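Local coordinates for choline kinase (Streptococcus pneumoniae, PDB 4R78), which probably catalyses the phosphorylation of choline to phosphocholine, and has a protein kinase-like fold that here holds adenosine monophosphate, at residues Q78-K81 / Y82-E85; L98-I101 / E102-I105; H194-V198 / P199-I203; L210-I213 / D214-Y217. All coordinates share one frame; numbering follows the deposited sequence.

Interaction 1: residues Q78-K81 / Y82-E85; sequences QDEK and YNLE
Two torsions bring Glu80 and Asn83 together on one flank of a helix: Glu80 folds back on itself at chi2 (-57°), and Asn83 turns its CG to lie beside its own backbone N (chi1 -69°). The bend swings the Glu80 carboxylate to the amide three residues on, where Asn83 ND2 gives a weak hydrogen bond of 3.3 Å to Glu80 OE2. The two planes are 81° apart, so the amide stands nearly at right angles to the carboxylate.

The backbone of the same turns keeps ordinary helical hydrogen bonds, from Tyr82 N to Gln78 O (3.0 Å), from Asn83 N to Asp79 O (2.9 Å) and from Leu84 N to Glu80 O (3.0 Å). The next bond, Glu85 N to Lys81 O, is stretched to 3.4 Å and weak. Tyr82 holds its ring away from the preceding turn and rests CB 3.5 Å from Asp79 O.

Helix 77-87 follows strand 61-66 much as helix C follows the third strand of protein kinases. Stronger partners lie beyond it: Ser218 OG bonds to both Glu80 OE2 and Asn83 ND2, Arg144 N bonds to Asn83 OD1, and Asp79 OD1 forms a salt bridge with Arg144 NE. Lys81 NZ reaches Phe99 O.

The chemistry implies that a common serine hydroxyl ties the two loosely bonded side chains together, and that bonds at both ends of its amide probably set the orientation of Asn83.

Interaction 2: residues L98-I101 / E102-I105; sequences LFDI and EAGI
Asp100 and Ala103 meet where a hairpin turns, with the carboxylate swung back over the turn. Asp100 holds CG opposite its backbone N (chi1 -176°), which carries OD1 to within 2.8 Å of Ala103 N for a hydrogen bond. The donor comes to the anti side of OD1, 32° out of the carboxylate plane. Glu102 points the same way alongside Asp100, yet the two carboxylates are turned 79° apart and their oxygens do not touch. A water links the two residues instead, donating to Asp100 OD2 at 2.8 Å and accepting from Glu102 N at 2.9 Å. OD1 of Asp100 also forms a salt bridge with Lys28 NZ.

The backbone shows a G1 beta bulge: Asp100 O accepts from both Gly104 N (2.9 Å) and Ile105 N (3.2 Å), while Asp100 N returns a bond to Ile105 O (2.8 Å). Gly104 takes up a positive phi, a conformation glycine adopts easily. CB of Asp100 and CB of Ile105 lie side by side across the hydrogen-bonded pair.

The turn joins antiparallel strands 96-100 and 105-109 at the edge of the five-stranded sheet. Helix 20-30 covers the face bearing Ile105, and helix 77-87 packs on Phe99 and Ile101.

Interaction 3: residues H194-V198 / P199-I203; sequences HIDLV and PENFI. With AMP (adenosine monophosphate), chain C.
Asn201 is clasped on several sides, the tight part of this turn. Its ND2 donates to Asp196 O at 2.9 Å, nearly along the C=O axis, and CG2 of Val198 presses on the same nitrogen at 3.4 Å. A backbone bond of 3.0 Å from Asn201 N to Val198 O closes the turn. The edge of the His194 ring comes up beside the amide, with CE1 3.6 Å from Asn201 ND2 and the two planes tilted 53° apart. Leu197, centre of an inverse gamma turn, lays CD2 over one face of that imidazole, while His194 ND1 accepts from Asp196 N and NE2 bonds outward to Ile213 O.

The sequence HIDLVPEN matches the HxDxxxxN catalytic-loop signature of the protein kinase-like fold, as in kinases that carry HRDLKPEN. Consistent with that role, OD1 of Asn201 lies 2.9 Å from AMP O3P, and Glu200 O accepts a hydrogen bond of 2.9 Å from the ribose O3'.

The looser side belongs to the carboxylates. A water lies 2.8 Å from Asp196 OD2 and has a weak link to Asn201 ND2; a molecule of MES, probably from the crystallisation liquor, lies close by. Glu200, with chi1 at 67° and a bend beyond CG, drapes its carboxylate across Val198, OE2 stopping 3.5 Å from Val198 CB.

Interaction 4: residues L210-I213 / D214-Y217; sequences LYLI and DWEY. With AMP (adenosine monophosphate), chain C.
Trp215 NE1 gives Leu212 O a hydrogen bond of 2.8 Å, the shortest sound polar link here, with an N-H...O angle of 161°. The oxygen lies in the indole plane, at its edge, whereas the donor stands 49° out of the carbonyl plane and not on a lone pair. The Trp215 side chain reaches back along the chain to the Leu212 carbonyl, helped by a chi1 of -66° that sets CG beside the backbone N. The two side chains cross at about a right angle, the six-membered-ring atom CZ2 of Trp215 lying 3.7 Å from Leu212 CD2 and 3.8 Å from Leu212 CG. Leu212 O satisfies the indole N-H in a buried setting, and the His194 ring packs edge-to-face with the indole.

The sequence Ile-Asp-Trp-Glu that follows the strand takes the place of the DFG segment of protein kinases in this fold, and its aspartate lines the nucleotide pocket. Ile213 and Asp214 lie side by side, pointing the same way toward AMP. The Ile213 chain places CD1 3.4 Å from AMP C8, approaching the adenine from the same side as Ile203. Asp214 OD2 comes 3.0 Å from AMP O5' and 3.3 Å from C5', where the ribose runs on to the phosphate. Asp214 OD1 and Glu216 OE2 both form salt bridges with Lys106 NZ; Lys65 makes only a long, weak ion pair with Asp214 OD2.

In the fold
Along the chain the four contacts follow in numerical order. Interactions 1 and 2, with centres about 11 Å apart, belong to the five-stranded sheet and the helix packed on it, Leu84 resting on Phe99. Interactions 3 and 4, with centres about 6 Å apart, meet where neighbouring strands 202-204 and 210-212 of the smaller sheet pair, Ile203 O with Tyr211 N and Asn201 O with Ile213 N, both probably hydrogen-bonded. Both contacts touch AMP. Interaction 1 also meets interaction 4, Glu80 packing against Trp215 and Glu216, whereas interactions 2 and 3 have centres about 21 Å apart. Helix 77-87 thus bridges the sheet and the nucleotide-binding loops, as expected of a kinase-like fold.

Interaction 1: residues Q78-K81 / Y82-E85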
loop_
_atom_site.group_PDB
_atom_site.type_symbol
_atom_site.label_atom_id
_atom_site.label_comp_id
_atom_site.label_asym_id
_atom_site.label_seq_id
_atom_site.Cartn_x
_atom_site.Cartn_y
_atom_site.Cartn_z
ATOM N N GLN A 78 3.174 -7.032 13.982
ATOM C CA GLN A 78 4.459 -7.681 14.212
ATOM C C GLN A 78 5.095 -8.180 12.923
ATOM O O GLN A 78 6.302 -8.025 12.736
ATOM C CB GLN A 78 4.328 -8.769 15.264
ATOM C CG GLN A 78 4.145 -8.160 16.635
ATOM C CD GLN A 78 4.565 -9.070 17.755
ATOM O OE1 GLN A 78 5.430 -8.720 18.561
ATOM N NE2 GLN A 78 3.949 -10.239 17.825
ATOM N N ASP A 79 4.286 -8.743 12.023
ATOM C CA ASP A 79 4.777 -9.110 10.696
ATOM C C ASP A 79 5.457 -7.907 10.058
ATOM O O ASP A 79 6.570 -8.015 9.545
ATOM C CB ASP A 79 3.632 -9.540 9.775
ATOM C CG ASP A 79 3.195 -10.984 9.977
ATOM O OD1 ASP A 79 3.677 -11.677 10.900
ATOM O OD2 ASP A 79 2.322 -11.411 9.193
ATOM N N GLU A 80 4.780 -6.759 10.110
ATOM C CA GLU A 80 5.238 -5.569 9.407
ATOM C C GLU A 80 6.407 -4.878 10.095
ATOM O O GLU A 80 7.230 -4.247 9.429
ATOM C CB GLU A 80 4.078 -4.599 9.163
ATOM C CG GLU A 80 2.974 -5.179 8.269
ATOM C CD GLU A 80 3.468 -5.637 6.904
ATOM O OE1 GLU A 80 2.759 -6.455 6.284
ATOM O OE2 GLU A 80 4.552 -5.192 6.456
ATOM N N LYS A 81 6.487 -5.007 11.419
ATOM C CA LYS A 81 7.649 -4.508 12.151
ATOM C C LYS A 81 8.892 -5.306 11.759
ATOM O O LYS A 81 9.960 -4.733 11.531
ATOM C CB LYS A 81 7.424 -4.536 13.669
ATOM C CG LYS A 81 8.525 -3.831 14.442
ATOM C CD LYS A 81 8.115 -3.516 15.862
ATOM C CE LYS A 81 9.215 -2.740 16.562
ATOM N NZ LYS A 81 8.740 -2.193 17.861
ATOM N N TYR A 82 8.743 -6.626 11.657
ATOM C CA TYR A 82 9.823 -7.470 11.161
ATOM C C TYR A 82 10.176 -7.127 9.718
ATOM O O TYR A 82 11.351 -7.025 9.365
ATOM C CB TYR A 82 9.474 -8.957 11.256
ATOM C CG TYR A 82 10.532 -9.832 10.619
ATOM C CD1 TYR A 82 11.798 -9.954 11.198
ATOM C CD2 TYR A 82 10.286 -10.507 9.422
ATOM C CE1 TYR A 82 12.786 -10.738 10.614
ATOM C CE2 TYR A 82 11.267 -11.312 8.835
ATOM C CZ TYR A 82 12.516 -11.410 9.433
ATOM O OH TYR A 82 13.501 -12.185 8.866
ATOM N N ASN A 83 9.158 -6.952 8.881
ATOM C CA ASN A 83 9.419 -6.633 7.487
ATOM C C ASN A 83 10.243 -5.359 7.334
ATOM O O ASN A 83 11.120 -5.296 6.478
ATOM C CB ASN A 83 8.125 -6.598 6.672
ATOM C CG ASN A 83 7.500 -7.983 6.518
ATOM O OD1 ASN A 83 8.113 -8.995 6.860
ATOM N ND2 ASN A 83 6.275 -8.030 6.012
ATOM N N LEU A 84 9.999 -4.372 8.198
ATOM C CA LEU A 84 10.803 -3.147 8.207
ATOM C C LEU A 84 12.281 -3.445 8.446
ATOM O O LEU A 84 13.139 -3.007 7.676
ATOM C CB LEU A 84 10.307 -2.162 9.271
ATOM C CG LEU A 84 9.182 -1.163 8.998
ATOM C CD1 LEU A 84 9.162 -0.132 10.115
ATOM C CD2 LEU A 84 9.334 -0.470 7.651
ATOM N N GLU A 85 12.580 -4.180 9.516
ATOM C CA GLU A 85 13.981 -4.479 9.840
ATOM C C GLU A 85 14.629 -5.431 8.832
ATOM O O GLU A 85 15.837 -5.365 8.604
ATOM C CB GLU A 85 14.149 -4.956 11.296
ATOM C CG GLU A 85 13.518 -6.294 11.625
ATOM C CD GLU A 85 13.326 -6.533 13.122
ATOM O OE1 GLU A 85 12.558 -7.451 13.451
ATOM O OE2 GLU A 85 13.926 -5.822 13.964
#

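Interaction 2: residues L98-I101 / E102-I105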
loop_
_atom_site.group_PDB
_atom_site.type_symbol
_atom_site.label_atom_id
_atom_site.label_comp_id
_atom_site.label_asym_id
_atom_site.label_seq_id
_atom_site.Cartn_x
_atom_site.Cartn_y
_atom_site.Cartn_z
ATOM N N LEU A 98 10.368 4.672 15.212
ATOM C CA LEU A 98 9.473 3.929 16.090
ATOM C C LEU A 98 8.431 3.176 15.275
ATOM O O LEU A 98 7.921 3.690 14.280
ATOM C CB LEU A 98 8.781 4.878 17.078
ATOM C CG LEU A 98 8.160 4.270 18.335
ATOM C CD1 LEU A 98 9.238 3.959 19.372
ATOM C CD2 LEU A 98 7.122 5.215 18.919
ATOM N N PHE A 99 8.136 1.948 15.686
ATOM C CA PHE A 99 7.029 1.196 15.110
ATOM C C PHE A 99 6.255 0.601 16.278
ATOM O O PHE A 99 6.641 -0.427 16.842
ATOM C CB PHE A 99 7.528 0.121 14.136
ATOM C CG PHE A 99 6.468 -0.398 13.190
ATOM C CD1 PHE A 99 6.261 0.207 11.953
ATOM C CD2 PHE A 99 5.682 -1.494 13.532
ATOM C CE1 PHE A 99 5.286 -0.273 11.069
ATOM C CE2 PHE A 99 4.710 -1.988 12.653
ATOM C CZ PHE A 99 4.516 -1.377 11.420
ATOM N N ASP A 100 5.173 1.280 16.647
ATOM C CA ASP A 100 4.414 0.949 17.846
ATOM C C ASP A 100 3.410 -0.168 17.584
ATOM O O ASP A 100 2.450 -0.002 16.826
ATOM C CB ASP A 100 3.704 2.195 18.386
ATOM C CG ASP A 100 2.972 1.933 19.690
ATOM O OD1 ASP A 100 1.726 1.876 19.663
ATOM O OD2 ASP A 100 3.642 1.798 20.739
ATOM N N ILE A 101 3.661 -1.306 18.223
ATOM C CA ILE A 101 2.820 -2.497 18.140
ATOM C C ILE A 101 1.488 -2.326 18.874
ATOM O O ILE A 101 0.459 -2.859 18.448
ATOM C CB ILE A 101 3.598 -3.727 18.720
ATOM C CG1 ILE A 101 4.819 -4.062 17.851
ATOM C CG2 ILE A 101 2.693 -4.931 18.903
ATOM C CD1 ILE A 101 4.499 -4.254 16.380
ATOM N N GLU A 102 1.514 -1.578 19.974
ATOM C CA GLU A 102 0.331 -1.410 20.815
ATOM C C GLU A 102 -0.847 -0.776 20.069
ATOM O O GLU A 102 -1.979 -1.261 20.159
ATOM C CB GLU A 102 0.686 -0.610 22.080
ATOM C CG GLU A 102 -0.501 -0.230 22.974
ATOM C CD GLU A 102 -1.170 -1.406 23.683
ATOM O OE1 GLU A 102 -0.764 -2.580 23.511
ATOM O OE2 GLU A 102 -2.125 -1.141 24.441
ATOM N N ALA A 103 -0.575 0.287 19.313
ATOM C CA ALA A 103 -1.630 1.035 18.632
ATOM C C ALA A 103 -1.525 0.990 17.106
ATOM O O ALA A 103 -2.494 1.287 16.407
ATOM C CB ALA A 103 -1.643 2.477 19.116
ATOM N N GLY A 104 -0.351 0.630 16.593
ATOM C CA GLY A 104 -0.140 0.591 15.146
ATOM C C GLY A 104 0.216 1.960 14.605
ATOM O O GLY A 104 -0.542 2.556 13.831
ATOM N N ILE A 105 1.378 2.454 15.021
ATOM C CA ILE A 105 1.835 3.802 14.686
ATOM C C ILE A 105 3.302 3.763 14.270
ATOM O O ILE A 105 4.156 3.255 15.002
ATOM C CB ILE A 105 1.669 4.788 15.885
ATOM C CG1 ILE A 105 0.213 4.849 16.368
ATOM C CG2 ILE A 105 2.167 6.186 15.518
ATOM C CD1 ILE A 105 0.036 5.524 17.719
HETATM O O HOH W 1 3.912 -0.895 21.483
#

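Interaction 3: residues H194-V198 / P199-I203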
loop_
_atom_site.group_PDB
_atom_site.type_symbol
_atom_site.label_atom_id
_atom_site.label_comp_id
_atom_site.label_asym_id
_atom_site.label_seq_id
_atom_site.Cartn_x
_atom_site.Cartn_y
_atom_site.Cartn_z
ATOM N N HIS A 194 5.627 -5.267 -2.197
ATOM C CA HIS A 194 5.184 -4.072 -1.479
ATOM C C HIS A 194 3.682 -4.108 -1.211
ATOM O O HIS A 194 3.242 -3.748 -0.117
ATOM C CB HIS A 194 5.552 -2.811 -2.261
ATOM C CG HIS A 194 5.165 -1.539 -1.576
ATOM N ND1 HIS A 194 3.868 -1.070 -1.548
ATOM C CD2 HIS A 194 5.907 -0.632 -0.897
ATOM C CE1 HIS A 194 3.827 0.064 -0.872
ATOM N NE2 HIS A 194 5.053 0.355 -0.472
ATOM N N ILE A 195 2.919 -4.532 -2.223
ATOM C CA ILE A 195 1.453 -4.721 -2.171
ATOM C C ILE A 195 0.558 -3.480 -2.334
ATOM O O ILE A 195 -0.658 -3.617 -2.501
ATOM C CB ILE A 195 0.984 -5.460 -0.861
ATOM C CG1 ILE A 195 1.729 -6.799 -0.702
ATOM C CG2 ILE A 195 -0.547 -5.644 -0.817
ATOM C CD1 ILE A 195 1.376 -7.876 -1.740
ATOM N N ASP A 196 1.146 -2.284 -2.314
ATOM C CA ASP A 196 0.353 -1.047 -2.312
ATOM C C ASP A 196 1.071 0.070 -3.084
ATOM O O ASP A 196 1.385 1.129 -2.525
ATOM C CB ASP A 196 -0.060 -0.577 -0.905
ATOM C CG ASP A 196 -1.060 0.568 -0.933
ATOM O OD1 ASP A 196 -1.835 0.665 -1.910
ATOM O OD2 ASP A 196 -1.073 1.374 0.021
ATOM N N LEU A 197 1.293 -0.154 -4.380
ATOM C CA LEU A 197 2.095 0.760 -5.200
ATOM C C LEU A 197 1.322 1.952 -5.792
ATOM O O LEU A 197 1.358 2.201 -7.005
ATOM C CB LEU A 197 2.872 -0.013 -6.278
ATOM C CG LEU A 197 3.959 -0.964 -5.760
ATOM C CD1 LEU A 197 4.598 -1.698 -6.919
ATOM C CD2 LEU A 197 5.020 -0.242 -4.936
ATOM N N VAL A 198 0.621 2.683 -4.928
ATOM C CA VAL A 198 0.089 3.999 -5.297
ATOM C C VAL A 198 1.264 4.947 -5.578
ATOM O O VAL A 198 2.325 4.815 -4.961
ATOM C CB VAL A 198 -0.861 4.588 -4.215
ATOM C CG1 VAL A 198 -2.150 3.783 -4.129
ATOM C CG2 VAL A 198 -0.181 4.658 -2.840
ATOM N N PRO A 199 1.092 5.890 -6.522
ATOM C CA PRO A 199 2.237 6.729 -6.882
ATOM C C PRO A 199 2.743 7.593 -5.729
ATOM O O PRO A 199 3.943 7.874 -5.661
ATOM C CB PRO A 199 1.709 7.593 -8.034
ATOM C CG PRO A 199 0.250 7.498 -7.965
ATOM C CD PRO A 199 -0.101 6.199 -7.332
ATOM N N GLU A 200 1.847 7.983 -4.822
ATOM C CA GLU A 200 2.231 8.814 -3.676
ATOM C C GLU A 200 3.075 8.065 -2.638
ATOM O O GLU A 200 3.531 8.658 -1.658
ATOM C CB GLU A 200 1.011 9.499 -3.035
ATOM C CG GLU A 200 0.010 8.572 -2.345
ATOM C CD GLU A 200 -1.105 8.080 -3.267
ATOM O OE1 GLU A 200 -2.156 7.654 -2.739
ATOM O OE2 GLU A 200 -0.944 8.107 -4.509
ATOM N N ASN A 201 3.289 6.768 -2.857
ATOM C CA ASN A 201 4.239 6.011 -2.039
ATOM C C ASN A 201 5.676 6.106 -2.554
ATOM O O ASN A 201 6.585 5.493 -1.995
ATOM C CB ASN A 201 3.789 4.556 -1.862
ATOM C CG ASN A 201 2.743 4.404 -0.771
ATOM O OD1 ASN A 201 2.523 5.320 0.022
ATOM N ND2 ASN A 201 2.097 3.249 -0.722
ATOM N N PHE A 202 5.871 6.887 -3.614
ATOM C CA PHE A 202 7.210 7.238 -4.069
ATOM C C PHE A 202 7.468 8.694 -3.723
ATOM O O PHE A 202 6.681 9.576 -4.082
ATOM C CB PHE A 202 7.350 7.018 -5.576
ATOM C CG PHE A 202 7.296 5.574 -5.996
ATOM C CD1 PHE A 202 8.464 4.826 -6.110
ATOM C CD2 PHE A 202 6.081 4.965 -6.291
ATOM C CE1 PHE A 202 8.421 3.485 -6.512
ATOM C CE2 PHE A 202 6.025 3.626 -6.689
ATOM C CZ PHE A 202 7.199 2.889 -6.800
ATOM N N ILE A 203 8.556 8.937 -3.000
ATOM C CA ILE A 203 8.924 10.301 -2.623
ATOM C C ILE A 203 10.391 10.550 -2.958
ATOM O O ILE A 203 11.228 9.648 -2.852
ATOM C CB ILE A 203 8.607 10.635 -1.131
ATOM C CG1 ILE A 203 9.478 9.813 -0.178
ATOM C CG2 ILE A 203 7.113 10.446 -0.828
ATOM C CD1 ILE A 203 9.551 10.379 1.233
HETATM P P AMP C . 0.702 8.291 1.577
HETATM O O1P AMP C . -0.176 7.072 1.727
HETATM O O2P AMP C . -0.043 9.556 1.225
HETATM O O3P AMP C . 1.953 8.057 0.765
HETATM O "O5'" AMP C . 1.263 8.573 3.060
HETATM C "C5'" AMP C . 2.567 9.122 3.244
HETATM C "C4'" AMP C . 2.629 10.520 2.643
HETATM O "O4'" AMP C . 3.313 11.404 3.539
HETATM C "C3'" AMP C . 3.403 10.530 1.334
HETATM O "O3'" AMP C . 2.516 10.619 0.213
HETATM C "C2'" AMP C . 4.315 11.738 1.418
HETATM O "O2'" AMP C . 3.724 12.858 0.759
HETATM C "C1'" AMP C . 4.412 12.064 2.898
HETATM N N9 AMP C . 5.707 11.580 3.450
HETATM C C8 AMP C . 5.974 10.318 3.838
HETATM N N7 AMP C . 7.241 10.190 4.304
HETATM C C5 AMP C . 7.811 11.402 4.223
HETATM C C6 AMP C . 9.138 11.971 4.553
HETATM N N6 AMP C . 10.110 11.184 5.073
HETATM N N1 AMP C . 9.338 13.290 4.322
HETATM C C2 AMP C . 8.372 14.075 3.804
HETATM N N3 AMP C . 7.142 13.623 3.480
HETATM C C4 AMP C . 6.802 12.319 3.662
HETATM O O HOH W 2 0.766 1.657 2.078
#

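Interaction 4: residues L210-I213 / D214-Y217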
loop_
_atom_site.group_PDB
_atom_site.type_symbol
_atom_site.label_atom_id
_atom_site.label_comp_id
_atom_site.label_asym_id
_atom_site.label_seq_id
_atom_site.Cartn_x
_atom_site.Cartn_y
_atom_site.Cartn_z
ATOM N N LEU A 210 15.311 8.586 -4.739
ATOM C CA LEU A 210 13.914 8.184 -4.752
ATOM C C LEU A 210 13.672 7.090 -3.720
ATOM O O LEU A 210 14.385 6.086 -3.689
ATOM C CB LEU A 210 13.508 7.698 -6.149
ATOM C CG LEU A 210 12.022 7.422 -6.400
ATOM C CD1 LEU A 210 11.181 8.678 -6.187
ATOM C CD2 LEU A 210 11.816 6.876 -7.803
ATOM N N TYR A 211 12.662 7.304 -2.883
ATOM C CA TYR A 211 12.257 6.334 -1.875
ATOM C C TYR A 211 10.928 5.694 -2.244
ATOM O O TYR A 211 10.085 6.317 -2.888
ATOM C CB TYR A 211 12.110 7.009 -0.511
ATOM C CG TYR A 211 13.399 7.517 0.086
ATOM C CD1 TYR A 211 14.223 6.673 0.831
ATOM C CD2 TYR A 211 13.783 8.846 -0.075
ATOM C CE1 TYR A 211 15.404 7.141 1.395
ATOM C CE2 TYR A 211 14.963 9.323 0.480
ATOM C CZ TYR A 211 15.764 8.468 1.216
ATOM O OH TYR A 211 16.931 8.931 1.770
ATOM N N LEU A 212 10.763 4.440 -1.838
ATOM C CA LEU A 212 9.470 3.765 -1.856
ATOM C C LEU A 212 9.072 3.524 -0.402
ATOM O O LEU A 212 9.790 2.844 0.334
ATOM C CB LEU A 212 9.549 2.455 -2.642
ATOM C CG LEU A 212 8.329 1.526 -2.648
ATOM C CD1 LEU A 212 7.049 2.262 -3.055
ATOM C CD2 LEU A 212 8.572 0.331 -3.554
ATOM N N ILE A 213 7.936 4.093 -0.000
ATOM C CA ILE A 213 7.544 4.140 1.410
ATOM C C ILE A 213 6.249 3.379 1.680
ATOM O O ILE A 213 5.634 2.835 0.761
ATOM C CB ILE A 213 7.402 5.608 1.908
ATOM C CG1 ILE A 213 6.229 6.304 1.207
ATOM C CG2 ILE A 213 8.724 6.357 1.722
ATOM C CD1 ILE A 213 5.786 7.590 1.864
ATOM N N ASP A 214 5.863 3.338 2.956
ATOM C CA ASP A 214 4.576 2.806 3.407
ATOM C C ASP A 214 4.381 1.333 3.058
ATOM O O ASP A 214 3.519 0.958 2.257
ATOM C CB ASP A 214 3.414 3.698 2.941
ATOM C CG ASP A 214 3.337 5.013 3.708
ATOM O OD1 ASP A 214 4.151 5.244 4.631
ATOM O OD2 ASP A 214 2.441 5.819 3.393
ATOM N N TRP A 215 5.198 0.510 3.704
ATOM C CA TRP A 215 5.225 -0.927 3.484
ATOM C C TRP A 215 4.265 -1.693 4.401
ATOM O O TRP A 215 4.444 -2.891 4.615
ATOM C CB TRP A 215 6.662 -1.432 3.666
ATOM C CG TRP A 215 7.606 -0.909 2.619
ATOM C CD1 TRP A 215 8.105 0.358 2.514
ATOM C CD2 TRP A 215 8.151 -1.646 1.523
ATOM N NE1 TRP A 215 8.931 0.458 1.420
ATOM C CE2 TRP A 215 8.976 -0.761 0.792
ATOM C CE3 TRP A 215 8.018 -2.969 1.083
ATOM C CZ2 TRP A 215 9.670 -1.160 -0.356
ATOM C CZ3 TRP A 215 8.706 -3.366 -0.057
ATOM C CH2 TRP A 215 9.527 -2.464 -0.759
ATOM N N GLU A 216 3.234 -1.020 4.911
ATOM C CA GLU A 216 2.300 -1.636 5.870
ATOM C C GLU A 216 1.599 -2.894 5.366
ATOM O O GLU A 216 1.172 -3.724 6.164
ATOM C CB GLU A 216 1.242 -0.632 6.345
ATOM C CG GLU A 216 1.744 0.373 7.379
ATOM C CD GLU A 216 2.835 1.286 6.840
ATOM O OE1 GLU A 216 2.672 1.806 5.715
ATOM O OE2 GLU A 216 3.854 1.467 7.541
ATOM N N TYR A 217 1.469 -3.022 4.047
ATOM C CA TYR A 217 0.799 -4.179 3.460
ATOM C C TYR A 217 1.763 -5.232 2.940
ATOM O O TYR A 217 1.327 -6.280 2.444
ATOM C CB TYR A 217 -0.158 -3.731 2.353
ATOM C CG TYR A 217 -1.263 -2.834 2.860
ATOM C CD1 TYR A 217 -2.420 -3.371 3.424
ATOM C CD2 TYR A 217 -1.139 -1.447 2.796
ATOM C CE1 TYR A 217 -3.433 -2.545 3.903
ATOM C CE2 TYR A 217 -2.146 -0.612 3.268
ATOM C CZ TYR A 217 -3.287 -1.171 3.820
ATOM O OH TYR A 217 -4.287 -0.346 4.286
HETATM P P AMP C . 0.702 8.291 1.577
HETATM O O1P AMP C . -0.176 7.072 1.727
HETATM O O2P AMP C . -0.043 9.556 1.225
HETATM O O3P AMP C . 1.953 8.057 0.765
HETATM O "O5'" AMP C . 1.263 8.573 3.060
HETATM C "C5'" AMP C . 2.567 9.122 3.244
HETATM C "C4'" AMP C . 2.629 10.520 2.643
HETATM O "O4'" AMP C . 3.313 11.404 3.539
HETATM C "C3'" AMP C . 3.403 10.530 1.334
HETATM O "O3'" AMP C . 2.516 10.619 0.213
HETATM C "C2'" AMP C . 4.315 11.738 1.418
HETATM O "O2'" AMP C . 3.724 12.858 0.759
HETATM C "C1'" AMP C . 4.412 12.064 2.898
HETATM N N9 AMP C . 5.707 11.580 3.450
HETATM C C8 AMP C . 5.974 10.318 3.838
HETATM N N7 AMP C . 7.241 10.190 4.304
HETATM C C5 AMP C . 7.811 11.402 4.223
HETATM C C6 AMP C . 9.138 11.971 4.553
HETATM N N6 AMP C . 10.110 11.184 5.073
HETATM N N1 AMP C . 9.338 13.290 4.322
HETATM C C2 AMP C . 8.372 14.075 3.804
HETATM N N3 AMP C . 7.142 13.623 3.480
HETATM C C4 AMP C . 6.802 12.319 3.662
#